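Local coordinates for SusD superfamily protein (Bacteroides thetaiotaomicron, PDB 3MCX) that is of unknown function but, as a SusD-family protein of the outer membrane, probably helps capture glycans at the cell surface, and binds zinc ions, at residues Y236-Y241 and I385-T390; E243-W248 and R309-K314; N302-D307 and T389-Q394. All coordinates share one frame; numbering follows the deposited sequence. Where two conformers were deposited one is given.

Interaction 1 of 3, residues Y236-Y241 and I385-T390; sequences YQLYSY and ISRRTT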
loop_
_atom_site.group_PDB
_atom_site.type_symbol
_atom_site.label_atom_id
_atom_site.label_comp_id
_atom_site.label_asym_id
_atom_site.label_seq_id
_atom_site.Cartn_x
_atom_site.Cartn_y
_atom_site.Cartn_z
ATOM N N TYR A 236 -1.085 17.008 11.967
ATOM C CA TYR A 236 -0.344 15.736 11.928
ATOM C C TYR A 236 1.077 15.995 12.404
ATOM O O TYR A 236 1.605 17.101 12.217
ATOM C CB TYR A 236 -0.303 15.133 10.502
ATOM C CG TYR A 236 -1.693 15.007 9.911
ATOM C CD1 TYR A 236 -2.515 13.964 10.281
ATOM C CD2 TYR A 236 -2.212 15.982 9.056
ATOM C CE1 TYR A 236 -3.811 13.863 9.806
ATOM C CE2 TYR A 236 -3.507 15.873 8.558
ATOM C CZ TYR A 236 -4.304 14.828 8.931
ATOM O OH TYR A 236 -5.606 14.736 8.477
ATOM N N GLN A 237 1.681 14.993 13.043
ATOM C CA GLN A 237 3.015 15.101 13.665
ATOM C C GLN A 237 3.761 13.794 13.480
ATOM O O GLN A 237 3.178 12.729 13.706
ATOM C CB GLN A 237 2.902 15.315 15.196
ATOM C CG GLN A 237 2.581 16.692 15.685
ATOM C CD GLN A 237 2.678 16.789 17.199
ATOM O OE1 GLN A 237 3.163 15.861 17.878
ATOM N NE2 GLN A 237 2.221 17.906 17.746
ATOM N N LEU A 238 5.047 13.852 13.128
ATOM C CA LEU A 238 5.892 12.659 13.101
ATOM C C LEU A 238 6.016 12.075 14.526
ATOM O O LEU A 238 6.077 12.825 15.523
ATOM C CB LEU A 238 7.294 12.998 12.544
ATOM C CG LEU A 238 7.354 13.321 11.060
ATOM C CD1 LEU A 238 8.760 13.773 10.728
ATOM C CD2 LEU A 238 6.942 12.124 10.180
ATOM N N TYR A 239 6.039 10.752 14.613
ATOM C CA TYR A 239 6.255 10.082 15.906
ATOM C C TYR A 239 7.651 10.346 16.420
ATOM O O TYR A 239 8.627 10.281 15.668
ATOM C CB TYR A 239 6.029 8.565 15.815
ATOM C CG TYR A 239 4.630 8.230 15.302
ATOM C CD1 TYR A 239 3.505 8.867 15.825
ATOM C CD2 TYR A 239 4.452 7.301 14.315
ATOM C CE1 TYR A 239 2.247 8.579 15.354
ATOM C CE2 TYR A 239 3.188 7.012 13.799
ATOM C CZ TYR A 239 2.086 7.666 14.357
ATOM O OH TYR A 239 0.812 7.465 13.874
ATOM N N SER A 240 7.747 10.616 17.710
ATOM C CA SER A 240 9.050 10.727 18.391
ATOM C C SER A 240 9.620 9.326 18.596
ATOM O O SER A 240 8.908 8.315 18.533
ATOM C CB SER A 240 8.906 11.381 19.757
ATOM O OG SER A 240 8.185 10.523 20.637
ATOM N N TYR A 241 10.904 9.275 18.910
ATOM C CA TYR A 241 11.577 8.024 19.251
ATOM C C TYR A 241 10.899 7.373 20.466
ATOM O O TYR A 241 10.706 6.143 20.517
ATOM C CB TYR A 241 13.034 8.350 19.550
ATOM C CG TYR A 241 13.939 7.173 19.803
ATOM C CD1 TYR A 241 13.981 6.559 21.036
ATOM C CD2 TYR A 241 14.767 6.700 18.806
ATOM C CE1 TYR A 241 14.829 5.478 21.261
ATOM C CE2 TYR A 241 15.612 5.633 19.023
ATOM C CZ TYR A 241 15.637 5.032 20.232
ATOM O OH TYR A 241 16.473 3.953 20.415
ATOM N N ILE A 385 15.178 10.007 10.128
ATOM C CA ILE A 385 16.342 9.384 10.783
ATOM C C ILE A 385 16.475 9.853 12.228
ATOM O O ILE A 385 16.627 9.025 13.136
ATOM C CB ILE A 385 17.666 9.608 9.982
ATOM C CG1 ILE A 385 17.613 8.907 8.615
ATOM C CG2 ILE A 385 18.874 9.023 10.753
ATOM C CD1 ILE A 385 18.819 9.284 7.691
ATOM N N SER A 386 16.405 11.163 12.451
ATOM C CA SER A 386 16.639 11.740 13.786
ATOM C C SER A 386 15.597 11.325 14.818
ATOM O O SER A 386 15.868 11.423 16.023
ATOM C CB SER A 386 16.684 13.264 13.737
ATOM O OG SER A 386 15.433 13.804 13.381
ATOM N N ARG A 387 14.426 10.894 14.345
ATOM C CA ARG A 387 13.341 10.423 15.212
ATOM C C ARG A 387 13.283 8.908 15.345
ATOM O O ARG A 387 12.331 8.350 15.926
ATOM C CB ARG A 387 11.986 10.992 14.718
ATOM C CG ARG A 387 11.835 12.489 14.884
ATOM C CD ARG A 387 10.537 12.967 14.274
ATOM N NE ARG A 387 10.259 14.357 14.555
ATOM C CZ ARG A 387 10.811 15.390 13.920
ATOM N NH1 ARG A 387 11.643 15.206 12.896
ATOM N NH2 ARG A 387 10.491 16.618 14.275
ATOM N N ARG A 388 14.270 8.213 14.777
ATOM C CA ARG A 388 14.282 6.752 14.790
ATOM C C ARG A 388 15.555 6.153 15.389
ATOM O O ARG A 388 15.640 4.941 15.608
ATOM C CB ARG A 388 14.052 6.207 13.375
ATOM C CG ARG A 388 12.749 6.654 12.748
ATOM C CD ARG A 388 11.542 6.073 13.434
ATOM N NE ARG A 388 10.387 6.509 12.712
ATOM C CZ ARG A 388 9.630 7.550 13.039
ATOM N NH1 ARG A 388 9.868 8.239 14.130
ATOM N NH2 ARG A 388 8.613 7.845 12.237
ATOM N N THR A 389 16.561 6.979 15.603
ATOM C CA THR A 389 17.805 6.521 16.210
ATOM C C THR A 389 18.414 7.598 17.080
ATOM O O THR A 389 18.168 8.783 16.877
ATOM C CB THR A 389 18.829 6.057 15.142
ATOM O OG1 THR A 389 20.001 5.547 15.789
ATOM C CG2 THR A 389 19.222 7.211 14.198
ATOM N N THR A 390 19.211 7.191 18.057
ATOM C CA THR A 390 19.993 8.145 18.840
ATOM C C THR A 390 21.410 8.364 18.306
ATOM O O THR A 390 22.147 9.171 18.845
ATOM C CB THR A 390 20.108 7.698 20.297
ATOM O OG1 THR A 390 20.575 6.343 20.324
ATOM C CG2 THR A 390 18.738 7.780 20.982
HETATM O O HOH W 1 8.356 14.238 16.621
HETATM O O HOH W 2 19.251 4.687 22.112
#

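Interaction 2 of 3, residues E243-W248 and R309-K314; sequences EYPNVW and RHCLTK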
loop_
_atom_site.group_PDB
_atom_site.type_symbol
_atom_site.label_atom_id
_atom_site.label_comp_id
_atom_site.label_asym_id
_atom_site.label_seq_id
_atom_site.Cartn_x
_atom_site.Cartn_y
_atom_site.Cartn_z
ATOM N N GLU A 243 7.757 7.759 21.572
ATOM C CA GLU A 243 6.366 7.367 21.223
ATOM C C GLU A 243 6.297 6.115 20.369
ATOM O O GLU A 243 5.297 5.368 20.361
ATOM C CB GLU A 243 5.671 8.499 20.398
ATOM C CG GLU A 243 5.267 9.746 21.202
ATOM C CD GLU A 243 4.947 11.005 20.359
ATOM O OE1 GLU A 243 5.314 11.102 19.163
ATOM O OE2 GLU A 243 4.347 11.944 20.931
ATOM N N TYR A 244 7.317 5.944 19.521
ATOM C CA TYR A 244 7.228 5.025 18.398
ATOM C C TYR A 244 6.792 3.608 18.756
ATOM O O TYR A 244 5.987 3.048 18.050
ATOM C CB TYR A 244 8.543 4.966 17.630
ATOM C CG TYR A 244 8.421 4.421 16.206
ATOM C CD1 TYR A 244 8.107 5.268 15.150
ATOM C CD2 TYR A 244 8.661 3.089 15.918
ATOM C CE1 TYR A 244 8.040 4.808 13.865
ATOM C CE2 TYR A 244 8.590 2.616 14.629
ATOM C CZ TYR A 244 8.293 3.466 13.587
ATOM O OH TYR A 244 8.262 2.944 12.307
ATOM N N PRO A 245 7.313 3.031 19.840
ATOM C CA PRO A 245 6.883 1.641 20.115
ATOM C C PRO A 245 5.394 1.480 20.464
ATOM O O PRO A 245 4.819 0.400 20.223
ATOM C CB PRO A 245 7.747 1.224 21.320
ATOM C CG PRO A 245 8.918 2.194 21.305
ATOM C CD PRO A 245 8.380 3.487 20.756
ATOM N N ASN A 246 4.775 2.557 20.955
ATOM C CA ASN A 246 3.441 2.519 21.553
ATOM C C ASN A 246 2.297 2.864 20.607
ATOM O O ASN A 246 1.135 2.621 20.926
ATOM C CB ASN A 246 3.385 3.512 22.720
ATOM C CG ASN A 246 4.506 3.308 23.732
ATOM O OD1 ASN A 246 5.086 4.285 24.221
ATOM N ND2 ASN A 246 4.815 2.053 24.041
ATOM N N VAL A 247 2.595 3.459 19.470
ATOM C CA VAL A 247 1.520 3.907 18.566
ATOM C C VAL A 247 0.837 2.752 17.784
ATOM O O VAL A 247 -0.330 2.843 17.406
ATOM C CB VAL A 247 2.041 5.005 17.601
ATOM C CG1 VAL A 247 2.511 6.235 18.425
ATOM C CG2 VAL A 247 3.120 4.472 16.641
ATOM N N TRP A 248 1.554 1.660 17.602
ATOM C CA TRP A 248 1.127 0.558 16.760
ATOM C C TRP A 248 -0.096 -0.148 17.381
ATOM O O TRP A 248 -0.114 -0.498 18.563
ATOM C CB TRP A 248 2.320 -0.384 16.493
ATOM C CG TRP A 248 3.410 0.384 15.844
ATOM C CD1 TRP A 248 4.490 0.936 16.463
ATOM C CD2 TRP A 248 3.446 0.849 14.493
ATOM N NE1 TRP A 248 5.216 1.676 15.592
ATOM C CE2 TRP A 248 4.610 1.637 14.359
ATOM C CE3 TRP A 248 2.636 0.643 13.379
ATOM C CZ2 TRP A 248 4.967 2.234 13.150
ATOM C CZ3 TRP A 248 2.993 1.244 12.165
ATOM C CH2 TRP A 248 4.158 2.021 12.068
ATOM N N ARG A 309 13.123 0.983 15.717
ATOM C CA ARG A 309 12.290 0.017 14.983
ATOM C C ARG A 309 12.617 -1.450 15.325
ATOM O O ARG A 309 11.834 -2.342 14.982
ATOM C CB ARG A 309 12.359 0.331 13.480
ATOM C CG ARG A 309 11.650 1.639 13.189
ATOM C CD ARG A 309 11.995 2.260 11.853
ATOM N NE ARG A 309 13.386 2.699 11.790
ATOM C CZ ARG A 309 13.856 3.578 10.915
ATOM N NH1 ARG A 309 13.050 4.189 10.050
ATOM N NH2 ARG A 309 15.142 3.843 10.890
ATOM N N HIS A 310 13.711 -1.681 16.043
ATOM C CA HIS A 310 13.939 -3.009 16.611
ATOM C C HIS A 310 12.798 -3.432 17.517
ATOM O O HIS A 310 12.577 -4.622 17.689
ATOM C CB HIS A 310 15.247 -3.096 17.388
ATOM C CG HIS A 310 16.448 -3.027 16.515
ATOM N ND1 HIS A 310 16.865 -4.076 15.725
ATOM C CD2 HIS A 310 17.320 -2.014 16.294
ATOM C CE1 HIS A 310 17.931 -3.697 15.031
ATOM N NE2 HIS A 310 18.240 -2.455 15.372
ATOM N N CYS A 311 12.053 -2.484 18.066
ATOM C CA CYS A 311 10.911 -2.799 18.931
ATOM C C CYS A 311 9.805 -3.560 18.219
ATOM O O CYS A 311 8.955 -4.139 18.858
ATOM C CB CYS A 311 10.301 -1.504 19.513
ATOM S SG CYS A 311 9.330 -0.437 18.393
ATOM N N LEU A 312 9.771 -3.481 16.890
ATOM C CA LEU A 312 8.719 -4.109 16.086
ATOM C C LEU A 312 9.072 -5.506 15.586
ATOM O O LEU A 312 8.278 -6.111 14.880
ATOM C CB LEU A 312 8.439 -3.229 14.860
ATOM C CG LEU A 312 7.809 -1.879 15.182
ATOM C CD1 LEU A 312 7.800 -1.019 13.924
ATOM C CD2 LEU A 312 6.435 -2.009 15.792
ATOM N N THR A 313 10.256 -6.014 15.930
ATOM C CA THR A 313 10.692 -7.360 15.522
ATOM C C THR A 313 10.698 -8.268 16.767
ATOM O O THR A 313 11.343 -7.965 17.770
ATOM C CB THR A 313 12.095 -7.321 14.870
ATOM O OG1 THR A 313 13.072 -6.927 15.839
ATOM C CG2 THR A 313 12.113 -6.318 13.704
ATOM N N LYS A 314 9.982 -9.387 16.694
ATOM C CA LYS A 314 9.735 -10.257 17.823
ATOM C C LYS A 314 10.057 -11.714 17.451
ATOM O O LYS A 314 9.755 -12.148 16.349
ATOM C CB LYS A 314 8.249 -10.167 18.188
ATOM C CG LYS A 314 7.742 -8.759 18.434
ATOM C CD LYS A 314 8.461 -8.147 19.623
ATOM C CE LYS A 314 7.927 -6.767 19.979
ATOM N NZ LYS A 314 8.807 -6.061 20.985
#

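Interaction 3 of 3, residues N302-D307 and T389-Q394; sequences NEDPKD and TTDTSQ. With ZN (zinc ion), chain F.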
loop_
_atom_site.group_PDB
_atom_site.type_symbol
_atom_site.label_atom_id
_atom_site.label_comp_id
_atom_site.label_asym_id
_atom_site.label_seq_id
_atom_site.Cartn_x
_atom_site.Cartn_y
_atom_site.Cartn_z
ATOM N N ASN A 302 19.771 -4.279 11.689
ATOM C CA ASN A 302 20.900 -4.451 12.576
ATOM C C ASN A 302 22.127 -3.598 12.208
ATOM O O ASN A 302 23.101 -3.566 12.964
ATOM C CB ASN A 302 21.280 -5.944 12.699
ATOM C CG ASN A 302 20.297 -6.721 13.570
ATOM O OD1 ASN A 302 19.695 -6.155 14.476
ATOM N ND2 ASN A 302 20.135 -8.030 13.303
ATOM N N GLU A 303 22.076 -2.902 11.061
ATOM C CA GLU A 303 23.150 -1.953 10.726
ATOM C C GLU A 303 23.195 -0.809 11.754
ATOM O O GLU A 303 24.230 -0.161 11.903
ATOM C CB GLU A 303 23.034 -1.400 9.291
ATOM C CG GLU A 303 23.212 -2.476 8.245
ATOM C CD GLU A 303 23.035 -2.008 6.817
ATOM O OE1 GLU A 303 22.935 -0.795 6.560
ATOM O OE2 GLU A 303 22.976 -2.881 5.920
ATOM N N ASP A 304 22.079 -0.567 12.436
ATOM C CA ASP A 304 22.052 0.425 13.519
ATOM C C ASP A 304 21.380 -0.170 14.758
ATOM O O ASP A 304 20.155 -0.251 14.810
ATOM C CB ASP A 304 21.355 1.733 13.064
ATOM C CG ASP A 304 21.290 2.782 14.170
ATOM O OD1 ASP A 304 21.886 2.555 15.248
ATOM O OD2 ASP A 304 20.617 3.820 13.951
ATOM N N PRO A 305 22.176 -0.596 15.750
ATOM C CA PRO A 305 21.582 -1.171 16.965
ATOM C C PRO A 305 20.751 -0.207 17.814
ATOM O O PRO A 305 19.983 -0.687 18.662
ATOM C CB PRO A 305 22.788 -1.673 17.770
ATOM C CG PRO A 305 23.958 -1.517 16.924
ATOM C CD PRO A 305 23.643 -0.724 15.722
ATOM N N LYS A 306 20.871 1.111 17.579
ATOM C CA LYS A 306 20.130 2.124 18.350
ATOM C C LYS A 306 18.769 2.467 17.722
ATOM O O LYS A 306 18.047 3.341 18.214
ATOM C CB LYS A 306 20.956 3.425 18.441
ATOM C CG LYS A 306 22.368 3.257 19.013
ATOM C CD LYS A 306 22.344 2.702 20.382
ATOM C CE LYS A 306 23.746 2.775 20.990
ATOM N NZ LYS A 306 23.786 2.187 22.351
ATOM N N ASP A 307 18.434 1.805 16.625
ATOM C CA ASP A 307 17.223 2.077 15.884
ATOM C C ASP A 307 15.988 1.656 16.725
ATOM O O ASP A 307 15.876 0.511 17.164
ATOM C CB ASP A 307 17.274 1.316 14.566
ATOM C CG ASP A 307 16.261 1.795 13.570
ATOM O OD1 ASP A 307 15.053 1.973 13.906
ATOM O OD2 ASP A 307 16.637 1.949 12.375
ATOM N N THR A 389 16.561 6.979 15.603
ATOM C CA THR A 389 17.805 6.521 16.210
ATOM C C THR A 389 18.414 7.598 17.080
ATOM O O THR A 389 18.168 8.783 16.877
ATOM C CB THR A 389 18.829 6.057 15.142
ATOM O OG1 THR A 389 20.001 5.547 15.789
ATOM C CG2 THR A 389 19.222 7.211 14.198
ATOM N N THR A 390 19.211 7.191 18.057
ATOM C CA THR A 390 19.993 8.145 18.840
ATOM C C THR A 390 21.410 8.364 18.306
ATOM O O THR A 390 22.147 9.171 18.845
ATOM C CB THR A 390 20.108 7.698 20.297
ATOM O OG1 THR A 390 20.575 6.343 20.324
ATOM C CG2 THR A 390 18.738 7.780 20.982
ATOM N N ASP A 391 21.776 7.630 17.256
ATOM C CA ASP A 391 23.122 7.744 16.687
ATOM C C ASP A 391 23.075 8.910 15.679
ATOM O O ASP A 391 22.550 8.769 14.589
ATOM C CB ASP A 391 23.463 6.430 15.969
ATOM C CG ASP A 391 24.837 6.451 15.320
ATOM O OD1 ASP A 391 25.571 7.463 15.437
ATOM O OD2 ASP A 391 25.135 5.460 14.626
ATOM N N THR A 392 23.653 10.045 16.065
ATOM C CA THR A 392 23.585 11.267 15.236
ATOM C C THR A 392 24.320 11.149 13.899
ATOM O O THR A 392 23.915 11.784 12.906
ATOM C CB THR A 392 24.139 12.481 15.986
ATOM O OG1 THR A 392 25.531 12.296 16.252
ATOM C CG2 THR A 392 23.385 12.699 17.299
ATOM N N SER A 393 25.346 10.295 13.845
ATOM C CA SER A 393 26.082 10.066 12.601
ATOM C C SER A 393 25.262 9.370 11.535
ATOM O O SER A 393 25.699 9.306 10.389
ATOM C CB SER A 393 27.381 9.273 12.857
ATOM O OG SER A 393 27.077 7.922 13.162
ATOM N N GLN A 394 24.083 8.842 11.881
ATOM C CA GLN A 394 23.184 8.260 10.868
ATOM C C GLN A 394 22.556 9.309 9.991
ATOM O O GLN A 394 22.139 9.002 8.874
ATOM C CB GLN A 394 22.075 7.405 11.497
ATOM C CG GLN A 394 22.613 6.209 12.262
ATOM C CD GLN A 394 23.228 5.153 11.358
ATOM O OE1 GLN A 394 22.783 4.976 10.225
ATOM N NE2 GLN A 394 24.285 4.480 11.854
HETATM ZN ZN ZN F . 27.660 7.509 15.361
HETATM O O HOH W 3 25.356 2.102 10.467
HETATM O O HOH W 4 24.521 2.960 15.418
HETATM O O HOH W 5 27.799 5.400 14.572
HETATM O O HOH W 6 27.340 9.515 16.136
HETATM O O HOH W 7 29.641 7.951 15.081
HETATM O O HOH W 8 28.015 6.975 17.377
#

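Interaction 1 of 3, residues Y236-Y241 and I385-T390
R388 makes the direct polar bond of this contact. Its NH1 donates to Y239 O at 2.8 Å, with an N-H...O angle of 150°. The carbonyl oxygen lies at the edge of the guanidinium, in its plane, while NH1 stands above the carbonyl plane. The same NH1 also donates to R387 O at 3.1 Å. The CB of R388 leaves on the far side from 236-241. A bend at chi2 (-68°) brings the guanidinium back to the loop. Its other nitrogens have acidic partners: NE pairs with E413 and NH2 with E255. One planar group thus ties two backbone carbonyls to two carboxylates, which probably fixes its rotation.

A water makes a second polar link. It donates to L238 O and accepts from R387 NE at 2.8 Å, in the plane of that guanidinium. R387 NH1 bonds to D383 O, four residues back; D383 is seen to bind zinc.

The packing contacts lie along R387 and around Y241. R387 is extended from CG to NE and crosses L238 at about a right angle. L238 CB meets R387 CD at 3.7 Å, and L238 CD1 lies over one face of the guanidinium. Y241 has CG anti to the backbone N (chi1 -175°), and its ring lies against the backbone of 388-389. CE2 comes within 3.5 Å of R388 O. T389 CA is at the ring edge, and T390 CG2 is over one face, toward the rim. The Y241 hydroxyl bonds to K306 O.

The contact joins two loops of the SusD family region. Residues 236-241 follow helix 218-231 and lead toward strand 256-260. Residues 385-390 leave the end of helix 374-385 toward helix 403-414. L238 also packs on helix 356-370 and on helix 374-385.

Interaction 2 of 3, residues E243-W248 and R309-K314
Y244, L312 and C311 have the most surface buried here. Y244 CB points at the 309-314 segment, and CG is anti to the backbone N. The CE2 corner of the ring does most of the touching. It meets R309 CG at 3.5 Å and L312 CD1 at 3.8 Å. R309 passes the ring obliquely, with its guanidinium plane 86° from the ring plane. The contact is therefore made by its methylene carbons, not by a stacked guanidinium. The Y244 hydroxyl, near R309 CG and CD, bonds to E413.

L312 stands across both aromatic side chains at about a right angle. CD1 packs on Y244 and touches the indole too, while CD2 sits over one face of W248 in a CH-pi contact. CD2 is 3.8 Å from the centroid of the five-membered ring and 21° off the normal. V247 CG2 lies against the opposite face, so the indole is held between two methyl groups.

In the conformer described, C311 has its SG between the backbone N and the carbonyl carbon (chi1 73°). There SG lies 3.6 Å from P245 CA and 3.7 Å from P245 CB. It also lies near the plane of the Y244 ring, at the edge.

Residues 243-248 lie in the loop between helix 218-231 and strand 256-260, with helix-like backbone angles at 243-247. The 3-10 turn at 309-312 presents R309, C311 and L312 just before strand 313-314, which pairs with 334-335. R309 turns its charged end to D307, E409 and E413.

Across the two segments the contact is apolar: methyls, a thiol, a proline ring, two aromatic rings and the methylenes of R309. Cohesion probably comes from the fit of these surfaces, while acidic residues nearby meet the polar ends of R309 and Y244.

Interaction 3 of 3, residues N302-D307 and T389-Q394
D304 carries its CG anti to the backbone N (chi1 179°), and T389 places OG1 in the same way (chi1 -177°). These torsions bring the two polar ends together. T389 OG1 donates to the syn lone pair of D304 OD2 at 2.6 Å. The same hydroxyl accepts from D391 N at 3.1 Å, almost straight. D304 OD1 is met from above the carboxylate plane by K306 N at 2.9 Å.

Q394 bends at chi2 and slides past D304 in the opposite direction. Its amide stacks on the carboxylate with the planes 18° apart, and its CG lies 3.5 Å from D304 OD2. K306 CB lies 3.5 Å from T390 OG1 and packs against the T389 hydroxyl as well.

Three side-chain turns shape the contact. D304 and D391 each form an Asx turn, and T389 forms an ST turn. D304 also starts a type I beta turn that ends at D307. With an alanine in place of D304, the T389 hydroxyl would probably lose its acceptor, and the Asx turn to K306 N would be lost.

The turn at D391 leads into a zinc site. D391 OD1 binds zinc at 2.1 Å and S393 OG at 2.3 Å, and four waters complete six ligands. D391 OD2 accepts from Q394 NE2 and from a zinc-bound water. Another water donates to both D304 OD1 and D391 OD2, which probably eases the closeness of the two carboxylates. A further water joins E303 O to Q394 NE2.

From the N terminus, the loop after helix 218-231 supplies 236-241 and then 243-248. The chain passes strand 256-260 and helix 295-301, and reaches 302-307 and 309-314. Interaction 2 closes the first loop here, and it is nested inside the longer loop that interaction 1 closes at 385-390. Interaction 3 starts at 302-307, inside the loop of interaction 2, and ends at 389-394, so these two cross. Interactions 1 and 3 share T389 and T390. H310 bonds to D304, and R388 packs on Y244. Together the contacts tie the loops after helices 218-231, 295-301 and 374-385 to one another, the 3-10 turn before strand 313-314 included.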